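Local coordinates for protein N-terminus Plasma serine protease inhibitor (Homo sapiens, PDB 3DY0) that inhibits serine proteases of blood plasma and other body fluids in a heparin-dependent way, by binding irreversibly to their active-site serine, at residues A[238-241]-A[242-245]; A[73-76]-A[77-80]; A[50-53]-A[54-58]; A[137-140]-A[141-145]; A[15-18]-A[19-23]. All blocks are in the same frame, centred on the assembly; numbering follows the deposited sequence.

Contact 1: residues A[238-241]-A[242-245]; sequences KMQQ and VENG
Two i to i+4 pairs, Met-239 with Glu-243 and Gln-240 with Asn-244, make this a local contact on the short helix 239-245, which follows strand 228-234 in the serpin body. Lys-238 holds the N-cap position, and its carbonyl receives Val-242 N. The amide NE2 of Gln-240 reaches along the helix to OD1 of Asn-244 at 2.9 Å; this oxygen lies in the plane of the Gln-240 amide, whereas the donor stands above the Asn-244 carbonyl plane, and the two amide planes are 37° apart. A bend at chi2 (62°) swings the end of Gln-240 back toward the next turn. Its OE1 takes a hydrogen bond from a water that also gives one to Glu-243 OE1 at 2.8 Å, joining an i to i+3 pair. Met-239 lays its sulfur against the aliphatic part of Glu-243, SD to CG 3.8 Å, while Glu-243 N bonds to Met-239 O at 2.8 Å. Glu-243 OE2 accepts from Tyr-17 OH and forms a salt bridge to a basic side chain of the bound peptide. Gly-245 lies about 7 Å from a sulfated glucosamine of the bound heparin. Met-239 and Val-242 pack on Pro-234 of strand 228-234, Gln-241 bonds through NE2 to Leu-214 O, and Arg-18 of helix 12-23 reaches Glu-243 O.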
loop_
_atom_site.group_PDB
_atom_site.type_symbol
_atom_site.label_atom_id
_atom_site.label_comp_id
_atom_site.label_asym_id
_atom_site.label_seq_id
_atom_site.Cartn_x
_atom_site.Cartn_y
_atom_site.Cartn_z
ATOM N N LYS A 238 -7.851 15.329 17.588
ATOM C CA LYS A 238 -6.994 15.844 16.529
ATOM C C LYS A 238 -6.645 14.902 15.382
ATOM O O LYS A 238 -5.735 15.198 14.612
ATOM C CB LYS A 238 -5.700 16.392 17.137
ATOM C CG LYS A 238 -5.901 17.573 18.087
ATOM C CD LYS A 238 -6.454 18.787 17.355
ATOM C CE LYS A 238 -6.548 19.995 18.276
ATOM N NZ LYS A 238 -6.964 21.216 17.527
ATOM N N MET A 239 -7.356 13.788 15.246
ATOM C CA MET A 239 -7.062 12.865 14.149
ATOM C C MET A 239 -7.221 13.533 12.782
ATOM O O MET A 239 -6.379 13.360 11.909
ATOM C CB MET A 239 -7.953 11.620 14.218
ATOM C CG MET A 239 -7.811 10.679 13.012
ATOM S SD MET A 239 -6.123 10.040 12.743
ATOM C CE MET A 239 -6.112 8.628 13.872
ATOM N N GLN A 240 -8.295 14.298 12.594
ATOM C CA GLN A 240 -8.521 14.966 11.314
ATOM C C GLN A 240 -7.380 15.934 11.019
ATOM O O GLN A 240 -6.894 16.024 9.887
ATOM C CB GLN A 240 -9.853 15.724 11.340
ATOM C CG GLN A 240 -10.242 16.329 9.999
ATOM C CD GLN A 240 -10.433 15.279 8.920
ATOM O OE1 GLN A 240 -11.255 14.372 9.059
ATOM N NE2 GLN A 240 -9.674 15.396 7.836
ATOM N N GLN A 241 -6.952 16.654 12.051
ATOM C CA GLN A 241 -5.865 17.611 11.924
ATOM C C GLN A 241 -4.578 16.905 11.507
ATOM O O GLN A 241 -3.836 17.399 10.658
ATOM C CB GLN A 241 -5.660 18.338 13.255
ATOM C CG GLN A 241 -4.508 19.326 13.258
ATOM C CD GLN A 241 -4.544 20.236 14.466
ATOM O OE1 GLN A 241 -5.451 21.059 14.611
ATOM N NE2 GLN A 241 -3.565 20.089 15.348
ATOM N N VAL A 242 -4.312 15.751 12.109
ATOM C CA VAL A 242 -3.116 14.996 11.767
ATOM C C VAL A 242 -3.223 14.491 10.330
ATOM O O VAL A 242 -2.277 14.609 9.553
ATOM C CB VAL A 242 -2.907 13.811 12.743
ATOM C CG1 VAL A 242 -1.834 12.862 12.217
ATOM C CG2 VAL A 242 -2.492 14.348 14.111
ATOM N N GLU A 243 -4.380 13.947 9.970
ATOM C CA GLU A 243 -4.583 13.444 8.611
ATOM C C GLU A 243 -4.378 14.556 7.581
ATOM O O GLU A 243 -3.764 14.337 6.536
ATOM C CB GLU A 243 -5.985 12.843 8.471
ATOM C CG GLU A 243 -6.190 11.583 9.301
ATOM C CD GLU A 243 -7.607 11.054 9.222
ATOM O OE1 GLU A 243 -8.541 11.836 9.492
ATOM O OE2 GLU A 243 -7.789 9.862 8.897
ATOM N N ASN A 244 -4.883 15.750 7.876
ATOM C CA ASN A 244 -4.724 16.873 6.954
ATOM C C ASN A 244 -3.260 17.284 6.800
ATOM O O ASN A 244 -2.860 17.810 5.757
ATOM C CB ASN A 244 -5.535 18.088 7.427
ATOM C CG ASN A 244 -7.032 17.830 7.442
ATOM O OD1 ASN A 244 -7.547 17.032 6.658
ATOM N ND2 ASN A 244 -7.740 18.525 8.325
ATOM N N GLY A 245 -2.463 17.034 7.836
ATOM C CA GLY A 245 -1.061 17.407 7.802
ATOM C C GLY A 245 -0.097 16.364 7.269
ATOM O O GLY A 245 1.088 16.649 7.084
HETATM O O HOH W 1 -10.320 12.009 7.277
#

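Contact 2: residues A[73-76]-A[77-80]; sequences RGFQ and QLLQ
Helix 65-81 of the serpin fold carries this contact, a run of i to i+4 pairs in which Arg-73 and Gln-77 meet at the surface while Phe-75 and Leu-79 turn toward the neighbouring helices. Arg-73 and Gln-77 run side by side in the same direction. The guanidinium presents its edge to the glutamine oxygen: NH2 gives a short bond of 2.6 Å to Gln-77 OE1, close to the guanidinium plane and fairly straight at 160°, and NH1 adds a weak one to the same atom at 3.2 Å. A bend at chi3 (67°) turns the end of the arginine toward the following turn, and the two flat groups stand 41° apart. Two donors thus grip one amide oxygen, while NH1 also forms a salt bridge with Glu-70 and Gln-77 NE2 bonds to Glu-81, extending the polar row along the surface.

Three residues further on from Arg-73, Gln-76 engages its amide NE2 with Thr-115 O of helix 107-117. Leu-78 CD2 approaches the edge of the Phe-75 ring, 4.3 Å from CD1. Backbone bonds link each residue to its i+4 partner, among them Leu-79 N to Phe-75 O at 3.0 Å. Phe-75 and Leu-79 pack on Met-38 of helix 33-45 and on Tyr-117 of helix 107-117, and Leu-78 and Leu-79 rest on Leu-93 of strand 90-99.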
loop_
_atom_site.group_PDB
_atom_site.type_symbol
_atom_site.label_atom_id
_atom_site.label_comp_id
_atom_site.label_asym_id
_atom_site.label_seq_id
_atom_site.Cartn_x
_atom_site.Cartn_y
_atom_site.Cartn_z
ATOM N N ARG A 73 13.631 3.875 -13.365
ATOM C CA ARG A 73 14.948 3.421 -12.925
ATOM C C ARG A 73 14.912 3.126 -11.428
ATOM O O ARG A 73 15.473 2.131 -10.967
ATOM C CB ARG A 73 16.007 4.491 -13.207
ATOM C CG ARG A 73 17.438 4.020 -12.968
ATOM C CD ARG A 73 18.331 5.169 -12.532
ATOM N NE ARG A 73 17.961 5.665 -11.207
ATOM C CZ ARG A 73 18.076 4.962 -10.085
ATOM N NH1 ARG A 73 17.710 5.492 -8.926
ATOM N NH2 ARG A 73 18.569 3.730 -10.119
ATOM N N GLY A 74 14.248 3.998 -10.673
ATOM C CA GLY A 74 14.142 3.814 -9.236
ATOM C C GLY A 74 13.412 2.533 -8.870
ATOM O O GLY A 74 13.835 1.808 -7.970
ATOM N N PHE A 75 12.312 2.253 -9.565
ATOM C CA PHE A 75 11.547 1.044 -9.297
ATOM C C PHE A 75 12.303 -0.200 -9.746
ATOM O O PHE A 75 12.221 -1.238 -9.103
ATOM C CB PHE A 75 10.174 1.101 -9.980
ATOM C CG PHE A 75 9.120 1.807 -9.167
ATOM C CD1 PHE A 75 8.986 1.551 -7.807
ATOM C CD2 PHE A 75 8.247 2.707 -9.766
ATOM C CE1 PHE A 75 7.993 2.178 -7.050
ATOM C CE2 PHE A 75 7.247 3.341 -9.016
ATOM C CZ PHE A 75 7.122 3.075 -7.661
ATOM N N GLN A 76 13.030 -0.096 -10.854
ATOM C CA GLN A 76 13.812 -1.230 -11.341
ATOM C C GLN A 76 14.898 -1.554 -10.310
ATOM O O GLN A 76 15.167 -2.719 -10.014
ATOM C CB GLN A 76 14.461 -0.892 -12.687
ATOM C CG GLN A 76 15.335 -2.004 -13.240
ATOM C CD GLN A 76 16.154 -1.556 -14.434
ATOM O OE1 GLN A 76 16.846 -0.540 -14.376
ATOM N NE2 GLN A 76 16.082 -2.314 -15.523
ATOM N N GLN A 77 15.517 -0.515 -9.759
ATOM C CA GLN A 77 16.566 -0.699 -8.761
ATOM C C GLN A 77 15.992 -1.373 -7.516
ATOM O O GLN A 77 16.611 -2.263 -6.937
ATOM C CB GLN A 77 17.174 0.657 -8.385
ATOM C CG GLN A 77 18.296 0.579 -7.360
ATOM C CD GLN A 77 18.772 1.952 -6.923
ATOM O OE1 GLN A 77 19.097 2.800 -7.752
ATOM N NE2 GLN A 77 18.815 2.177 -5.614
ATOM N N LEU A 78 14.802 -0.943 -7.111
ATOM C CA LEU A 78 14.142 -1.501 -5.939
ATOM C C LEU A 78 13.875 -2.992 -6.119
ATOM O O LEU A 78 14.153 -3.794 -5.229
ATOM C CB LEU A 78 12.825 -0.765 -5.681
ATOM C CG LEU A 78 11.937 -1.310 -4.558
ATOM C CD1 LEU A 78 12.693 -1.290 -3.234
ATOM C CD2 LEU A 78 10.673 -0.467 -4.463
ATOM N N LEU A 79 13.327 -3.358 -7.272
ATOM C CA LEU A 79 13.029 -4.754 -7.562
ATOM C C LEU A 79 14.296 -5.603 -7.599
ATOM O O LEU A 79 14.308 -6.723 -7.090
ATOM C CB LEU A 79 12.271 -4.864 -8.885
ATOM C CG LEU A 79 10.842 -4.308 -8.832
ATOM C CD1 LEU A 79 10.267 -4.202 -10.237
ATOM C CD2 LEU A 79 9.972 -5.216 -7.964
ATOM N N GLN A 80 15.355 -5.067 -8.197
ATOM C CA GLN A 80 16.617 -5.790 -8.281
ATOM C C GLN A 80 17.234 -5.951 -6.897
ATOM O O GLN A 80 17.806 -6.996 -6.581
ATOM C CB GLN A 80 17.590 -5.057 -9.210
ATOM C CG GLN A 80 17.150 -5.046 -10.667
ATOM C CD GLN A 80 18.111 -4.294 -11.568
ATOM O OE1 GLN A 80 17.903 -4.206 -12.779
ATOM N NE2 GLN A 80 19.168 -3.748 -10.982
#

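Contact 3: residues A[50-53]-A[54-58]; sequences STKM and QILEG
Lys-52 and Leu-56, one turn apart on helix 49-58, slant across each other, the lysine touching near its far end: CE lies 4.1 Å from Leu-56 CD1. With CG anti to the backbone N (chi1 180°) and every later torsion also extended, the lysine stretches out straight and carries its ammonium beyond the leucine to a salt bridge with Glu-68. The charged tip is thus held by helix 65-81, and only the methylene stem meets the methyl group of Leu-56.

Gln-54 is oriented quite differently. Its CG stands beside its own backbone N (chi1 -61°) and close to Ser-50 O, at 3.1 Å, from which the chain extends back toward the preceding turn. A water joins Gln-54 to Thr-51, donating to Gln-54 OE1 at 2.8 Å and to Thr-51 O at 3.1 Å. That carbonyl already receives a weak, long bond from Ile-55 N at 3.4 Å, so the water supplies it with a second donor. Gln-54 OE1 is gripped further by the backbone N of Ser-288 and of Asn-289, so at least three donors meet this oxygen and hold it to the loop of those two residues.

Ile-55 CG1 lies close to Thr-51 O, at 3.3 Å. The remaining backbone bonds are regular, with Leu-56 N to Lys-52 O at 3.0 Å. Thr-51 OG1 accepts a hydrogen bond from Asp-296 N. Ile-55 faces Leu-40 and Leu-43 of helix 33-45, and Leu-56 touches Ser-44 of that helix and Leu-71 of helix 65-81.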
loop_
_atom_site.group_PDB
_atom_site.type_symbol
_atom_site.label_atom_id
_atom_site.label_comp_id
_atom_site.label_asym_id
_atom_site.label_seq_id
_atom_site.Cartn_x
_atom_site.Cartn_y
_atom_site.Cartn_z
ATOM N N SER A 50 -2.727 12.937 -22.737
ATOM C CA SER A 50 -3.316 13.337 -21.462
ATOM C C SER A 50 -3.439 12.196 -20.458
ATOM O O SER A 50 -3.332 12.415 -19.250
ATOM C CB SER A 50 -4.695 13.964 -21.689
ATOM O OG SER A 50 -4.584 15.234 -22.307
ATOM N N THR A 51 -3.670 10.984 -20.953
ATOM C CA THR A 51 -3.810 9.822 -20.074
ATOM C C THR A 51 -2.526 9.580 -19.287
ATOM O O THR A 51 -2.558 9.334 -18.078
ATOM C CB THR A 51 -4.164 8.557 -20.881
ATOM O OG1 THR A 51 -5.453 8.729 -21.481
ATOM C CG2 THR A 51 -4.195 7.332 -19.977
ATOM N N LYS A 52 -1.395 9.649 -19.979
ATOM C CA LYS A 52 -0.097 9.453 -19.341
ATOM C C LYS A 52 0.246 10.645 -18.448
ATOM O O LYS A 52 0.784 10.480 -17.347
ATOM C CB LYS A 52 0.976 9.269 -20.418
ATOM C CG LYS A 52 2.380 9.067 -19.888
ATOM C CD LYS A 52 3.341 8.934 -21.055
ATOM C CE LYS A 52 4.758 8.724 -20.589
ATOM N NZ LYS A 52 5.670 8.536 -21.749
ATOM N N MET A 53 -0.071 11.847 -18.921
ATOM C CA MET A 53 0.201 13.061 -18.160
ATOM C C MET A 53 -0.435 13.005 -16.776
ATOM O O MET A 53 0.219 13.276 -15.768
ATOM C CB MET A 53 -0.329 14.288 -18.910
ATOM C CG MET A 53 0.396 14.600 -20.207
ATOM S SD MET A 53 -0.291 16.061 -21.021
ATOM C CE MET A 53 0.562 17.369 -20.144
ATOM N N GLN A 54 -1.716 12.655 -16.731
ATOM C CA GLN A 54 -2.429 12.578 -15.461
ATOM C C GLN A 54 -1.787 11.579 -14.517
ATOM O O GLN A 54 -1.685 11.831 -13.318
ATOM C CB GLN A 54 -3.887 12.188 -15.678
ATOM C CG GLN A 54 -4.676 13.161 -16.530
ATOM C CD GLN A 54 -6.125 12.750 -16.656
ATOM O OE1 GLN A 54 -6.456 11.575 -16.519
ATOM N NE2 GLN A 54 -7.001 13.715 -16.929
ATOM N N ILE A 55 -1.358 10.441 -15.052
ATOM C CA ILE A 55 -0.738 9.426 -14.205
ATOM C C ILE A 55 0.578 9.918 -13.609
ATOM O O ILE A 55 0.813 9.766 -12.409
ATOM C CB ILE A 55 -0.494 8.116 -14.979
ATOM C CG1 ILE A 55 -1.831 7.503 -15.401
ATOM C CG2 ILE A 55 0.273 7.126 -14.099
ATOM C CD1 ILE A 55 -1.699 6.328 -16.348
ATOM N N LEU A 56 1.434 10.514 -14.432
ATOM C CA LEU A 56 2.711 11.002 -13.919
ATOM C C LEU A 56 2.522 12.144 -12.923
ATOM O O LEU A 56 3.197 12.196 -11.895
ATOM C CB LEU A 56 3.617 11.446 -15.072
ATOM C CG LEU A 56 3.999 10.353 -16.075
ATOM C CD1 LEU A 56 4.976 10.925 -17.093
ATOM C CD2 LEU A 56 4.629 9.175 -15.348
ATOM N N GLU A 57 1.603 13.059 -13.220
ATOM C CA GLU A 57 1.358 14.171 -12.312
ATOM C C GLU A 57 0.739 13.659 -11.016
ATOM O O GLU A 57 1.036 14.170 -9.937
ATOM C CB GLU A 57 0.438 15.208 -12.963
ATOM C CG GLU A 57 1.061 15.912 -14.159
ATOM C CD GLU A 57 0.241 17.097 -14.638
ATOM O OE1 GLU A 57 0.605 17.688 -15.676
ATOM O OE2 GLU A 57 -0.761 17.443 -13.974
ATOM N N GLY A 58 -0.106 12.638 -11.126
ATOM C CA GLY A 58 -0.739 12.068 -9.949
ATOM C C GLY A 58 0.268 11.420 -9.016
ATOM O O GLY A 58 0.076 11.381 -7.797
HETATM O O HOH W 2 -5.364 8.983 -16.862
#

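Contact 4: residues A[137-140]-A[141-145]; sequences NDYV and AKQTK
In one of its two modelled conformers, Gln-143 lies over one face of the Tyr-139 ring, chiefly through its CG methylene, in a CH-pi contact between residues one turn apart, CG standing 3.9 Å from the ring centroid and only 15° off the normal. CG sits toward the rim, nearest CZ at 3.7 Å. A bend at chi2 (-50°) folds the glutamine so that the amide and ring planes are 23° apart, NE2 3.9 Å from Tyr-139 CE1. The ring is fixed further by Tyr-139 OH bonding to Asp-120 and by an edge-to-face contact with Phe-98.

The next pair belongs to the helix end. Val-140 O accepts twice from Thr-144: from its hydroxyl OG1 at 2.8 Å and, weakly, from its backbone N at 3.0 Å. The same OG1 also bonds with Ile-148 N, so the threonine ties the last turn to the chain that follows. Val-140 packs on Val-164 and Ala-329, Thr-144 on Ala-327, both facing the large sheet through strands 159-172 and 323-335. Further back, Ala-141 N bonds to Asn-137 O at 2.9 Å. Lys-145, with positive phi, is the C-prime residue of a Schellman motif, in which Lys-145 N meets Lys-142 O at 3.2 Å and Gly-146 N turns back to Ala-141 O, the classic termination of an alpha-helix, here helix 129-143.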
loop_
_atom_site.group_PDB
_atom_site.type_symbol
_atom_site.label_atom_id
_atom_site.label_comp_id
_atom_site.label_asym_id
_atom_site.label_seq_id
_atom_site.Cartn_x
_atom_site.Cartn_y
_atom_site.Cartn_z
ATOM N N ASN A 137 -6.107 -15.449 -8.880
ATOM C CA ASN A 137 -6.227 -15.419 -7.426
ATOM C C ASN A 137 -5.273 -16.409 -6.767
ATOM O O ASN A 137 -4.731 -16.127 -5.699
ATOM C CB ASN A 137 -7.665 -15.705 -6.979
ATOM C CG ASN A 137 -8.599 -14.538 -7.240
ATOM O OD1 ASN A 137 -8.157 -13.403 -7.399
ATOM N ND2 ASN A 137 -9.901 -14.809 -7.265
ATOM N N ASP A 138 -5.069 -17.569 -7.390
ATOM C CA ASP A 138 -4.147 -18.552 -6.833
ATOM C C ASP A 138 -2.723 -18.009 -6.879
ATOM O O ASP A 138 -1.930 -18.244 -5.966
ATOM C CB ASP A 138 -4.198 -19.873 -7.612
ATOM C CG ASP A 138 -5.420 -20.709 -7.277
ATOM O OD1 ASP A 138 -6.080 -20.432 -6.254
ATOM O OD2 ASP A 138 -5.712 -21.660 -8.036
ATOM N N TYR A 139 -2.400 -17.292 -7.956
ATOM C CA TYR A 139 -1.072 -16.707 -8.115
ATOM C C TYR A 139 -0.837 -15.667 -7.029
ATOM O O TYR A 139 0.202 -15.673 -6.375
ATOM C CB TYR A 139 -0.934 -16.036 -9.487
ATOM C CG TYR A 139 0.342 -15.234 -9.662
ATOM C CD1 TYR A 139 1.554 -15.860 -9.948
ATOM C CD2 TYR A 139 0.332 -13.845 -9.539
ATOM C CE1 TYR A 139 2.731 -15.120 -10.109
ATOM C CE2 TYR A 139 1.500 -13.097 -9.702
ATOM C CZ TYR A 139 2.691 -13.738 -9.985
ATOM O OH TYR A 139 3.839 -12.994 -10.152
ATOM N N VAL A 140 -1.803 -14.771 -6.849
ATOM C CA VAL A 140 -1.683 -13.729 -5.834
ATOM C C VAL A 140 -1.589 -14.324 -4.435
ATOM O O VAL A 140 -0.804 -13.859 -3.606
ATOM C CB VAL A 140 -2.870 -12.750 -5.906
ATOM C CG1 VAL A 140 -2.843 -11.793 -4.716
ATOM C CG2 VAL A 140 -2.799 -11.964 -7.215
ATOM N N ALA A 141 -2.385 -15.355 -4.172
ATOM C CA ALA A 141 -2.360 -16.002 -2.868
ATOM C C ALA A 141 -0.993 -16.636 -2.620
ATOM O O ALA A 141 -0.456 -16.562 -1.516
ATOM C CB ALA A 141 -3.452 -17.059 -2.787
ATOM N N LYS A 142 -0.429 -17.262 -3.649
ATOM C CA LYS A 142 0.872 -17.898 -3.511
ATOM C C LYS A 142 1.959 -16.869 -3.215
ATOM O O LYS A 142 2.772 -17.054 -2.304
ATOM C CB LYS A 142 1.231 -18.659 -4.792
ATOM C CG LYS A 142 2.592 -19.333 -4.744
ATOM C CD LYS A 142 2.966 -19.916 -6.101
ATOM C CE LYS A 142 4.354 -20.536 -6.077
ATOM N NZ LYS A 142 4.791 -20.980 -7.432
ATOM N N GLN A 143 1.970 -15.784 -3.984
ATOM C CA GLN A 143 2.969 -14.735 -3.808
ATOM C C GLN A 143 2.845 -13.987 -2.487
ATOM O O GLN A 143 3.813 -13.383 -2.022
ATOM C CB GLN A 143 2.905 -13.738 -4.967
ATOM C CG GLN A 143 3.142 -14.358 -6.336
ATOM C CD GLN A 143 4.390 -15.219 -6.379
ATOM O OE1 GLN A 143 5.488 -14.762 -6.055
ATOM N NE2 GLN A 143 4.228 -16.472 -6.781
ATOM N N THR A 144 1.662 -14.015 -1.881
ATOM C CA THR A 144 1.462 -13.328 -0.610
ATOM C C THR A 144 1.325 -14.328 0.531
ATOM O O THR A 144 0.769 -14.023 1.583
ATOM C CB THR A 144 0.229 -12.404 -0.645
ATOM O OG1 THR A 144 -0.950 -13.175 -0.892
ATOM C CG2 THR A 144 0.385 -11.356 -1.735
ATOM N N LYS A 145 1.850 -15.529 0.300
ATOM C CA LYS A 145 1.834 -16.599 1.286
ATOM C C LYS A 145 0.481 -16.776 1.967
ATOM O O LYS A 145 0.393 -16.922 3.193
ATOM C CB LYS A 145 2.935 -16.359 2.322
ATOM C CG LYS A 145 4.328 -16.265 1.706
ATOM C CD LYS A 145 5.417 -16.254 2.768
#

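Contact 5: residues A[15-18]-A[19-23]; sequences DLYR and ALASA
Leu-16 and Leu-20, Tyr-17 and Ala-21 are the pairs that meet along helix 12-23, the first helix of this serpin chain, each four residues apart. Apolar contacts come first. Leu-16 turns a branch toward the next turn, CD1 4.1 Å from Leu-20 CG, and both leucines pack on Phe-31 of strand 29-31 and on Val-281. The Tyr-17 ring meets the methyl of Ala-21 through CE2, 4.0 Å from CB; both also touch Ile-29. The tyrosine, whose hydroxyl is taken by Glu-243 of helix 239-245, also packs its ring on a basic side chain of the bound peptide.

Backbone hydrogen bonds of the regular helical kind tie the same turns, for instance Leu-20 N to Leu-16 O at 3.0 Å and Ala-21 N to Tyr-17 O at 2.9 Å. Arg-18 O accepts Ser-22 N in the same way, at 2.9 Å.

Charge enters through Arg-18, which folds back along the helix with a bend at chi3 (-76°). Besides its bond to helix 239-245, its NH1 holds the backbone oxygen of Leu-246, joining this helix to the turn that follows that one. The other terminal nitrogen makes a salt bridge in the plane of the guanidinium: Arg-18 NH2 reaches Asp-15 OD2 at 2.9 Å, meeting it at a fairly straight 157°.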
loop_
_atom_site.group_PDB
_atom_site.type_symbol
_atom_site.label_atom_id
_atom_site.label_comp_id
_atom_site.label_asym_id
_atom_site.label_seq_id
_atom_site.Cartn_x
_atom_site.Cartn_y
_atom_site.Cartn_z
ATOM N N ASP A 15 -2.311 12.070 -0.521
ATOM C CA ASP A 15 -3.529 12.572 -1.132
ATOM C C ASP A 15 -4.423 11.340 -1.290
ATOM O O ASP A 15 -5.642 11.419 -1.137
ATOM C CB ASP A 15 -3.239 13.200 -2.496
ATOM C CG ASP A 15 -2.628 14.588 -2.382
ATOM O OD1 ASP A 15 -2.230 15.150 -3.423
ATOM O OD2 ASP A 15 -2.552 15.121 -1.256
ATOM N N LEU A 16 -3.815 10.191 -1.583
ATOM C CA LEU A 16 -4.592 8.960 -1.720
ATOM C C LEU A 16 -5.150 8.571 -0.354
ATOM O O LEU A 16 -6.326 8.216 -0.229
ATOM C CB LEU A 16 -3.730 7.819 -2.276
ATOM C CG LEU A 16 -4.439 6.462 -2.400
ATOM C CD1 LEU A 16 -5.746 6.610 -3.169
ATOM C CD2 LEU A 16 -3.517 5.475 -3.101
ATOM N N TYR A 17 -4.313 8.643 0.673
ATOM C CA TYR A 17 -4.768 8.305 2.014
ATOM C C TYR A 17 -5.999 9.134 2.372
ATOM O O TYR A 17 -7.007 8.601 2.833
ATOM C CB TYR A 17 -3.680 8.582 3.057
ATOM C CG TYR A 17 -4.205 8.424 4.464
ATOM C CD1 TYR A 17 -4.205 7.181 5.099
ATOM C CD2 TYR A 17 -4.820 9.495 5.117
ATOM C CE1 TYR A 17 -4.813 7.010 6.350
ATOM C CE2 TYR A 17 -5.432 9.335 6.350
ATOM C CZ TYR A 17 -5.428 8.094 6.962
ATOM O OH TYR A 17 -6.072 7.940 8.166
ATOM N N ARG A 18 -5.906 10.445 2.170
ATOM C CA ARG A 18 -7.017 11.329 2.499
ATOM C C ARG A 18 -8.284 11.033 1.700
ATOM O O ARG A 18 -9.388 11.131 2.236
ATOM C CB ARG A 18 -6.598 12.793 2.334
ATOM C CG ARG A 18 -5.748 13.311 3.496
ATOM C CD ARG A 18 -5.405 14.793 3.329
ATOM N NE ARG A 18 -4.360 15.004 2.333
ATOM C CZ ARG A 18 -3.057 14.968 2.596
ATOM N NH1 ARG A 18 -2.631 14.737 3.834
ATOM N NH2 ARG A 18 -2.181 15.154 1.620
ATOM N N ALA A 19 -8.134 10.666 0.430
ATOM C CA ALA A 19 -9.294 10.338 -0.396
ATOM C C ALA A 19 -9.997 9.108 0.183
ATOM O O ALA A 19 -11.228 9.066 0.280
ATOM C CB ALA A 19 -8.859 10.066 -1.833
ATOM N N LEU A 20 -9.209 8.107 0.568
ATOM C CA LEU A 20 -9.762 6.887 1.146
ATOM C C LEU A 20 -10.432 7.173 2.488
ATOM O O LEU A 20 -11.533 6.691 2.759
ATOM C CB LEU A 20 -8.655 5.843 1.328
ATOM C CG LEU A 20 -8.018 5.335 0.033
ATOM C CD1 LEU A 20 -6.940 4.307 0.375
ATOM C CD2 LEU A 20 -9.094 4.722 -0.864
ATOM N N ALA A 21 -9.770 7.970 3.323
ATOM C CA ALA A 21 -10.302 8.314 4.637
ATOM C C ALA A 21 -11.618 9.075 4.526
ATOM O O ALA A 21 -12.559 8.829 5.285
ATOM C CB ALA A 21 -9.283 9.150 5.406
ATOM N N SER A 22 -11.677 10.001 3.577
ATOM C CA SER A 22 -12.878 10.797 3.373
ATOM C C SER A 22 -14.022 9.963 2.823
ATOM O O SER A 22 -15.189 10.232 3.115
ATOM C CB SER A 22 -12.588 11.959 2.424
ATOM O OG SER A 22 -11.756 12.922 3.049
ATOM N N ALA A 23 -13.688 8.945 2.037
ATOM C CA ALA A 23 -14.702 8.078 1.443
ATOM C C ALA A 23 -15.319 7.116 2.456
ATOM O O ALA A 23 -16.413 6.594 2.235
ATOM C CB ALA A 23 -14.099 7.294 0.284
#

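In the fold
All five contacts are single-helix turns of one serpin domain, and along the chain they run 5, 3, 2, 4, 1. Contacts 1 and 5 are the touching pair, their centres 12 Å apart: helix 12-23, from the start of the chain, meets helix 239-245, from its later part, near the bound heparin. Contacts 3 and 2 sit on successive helices, 49-58 and 65-81, with centres 21 Å apart, and both pack against helix 33-45. Contact 4, across the chain's centre from contacts 1 and 5, covers strands of the large sheet; its centre is 35 Å from that of contact 1. Contacts 2, 3 and 4 touch neither one another nor the pair by the heparin.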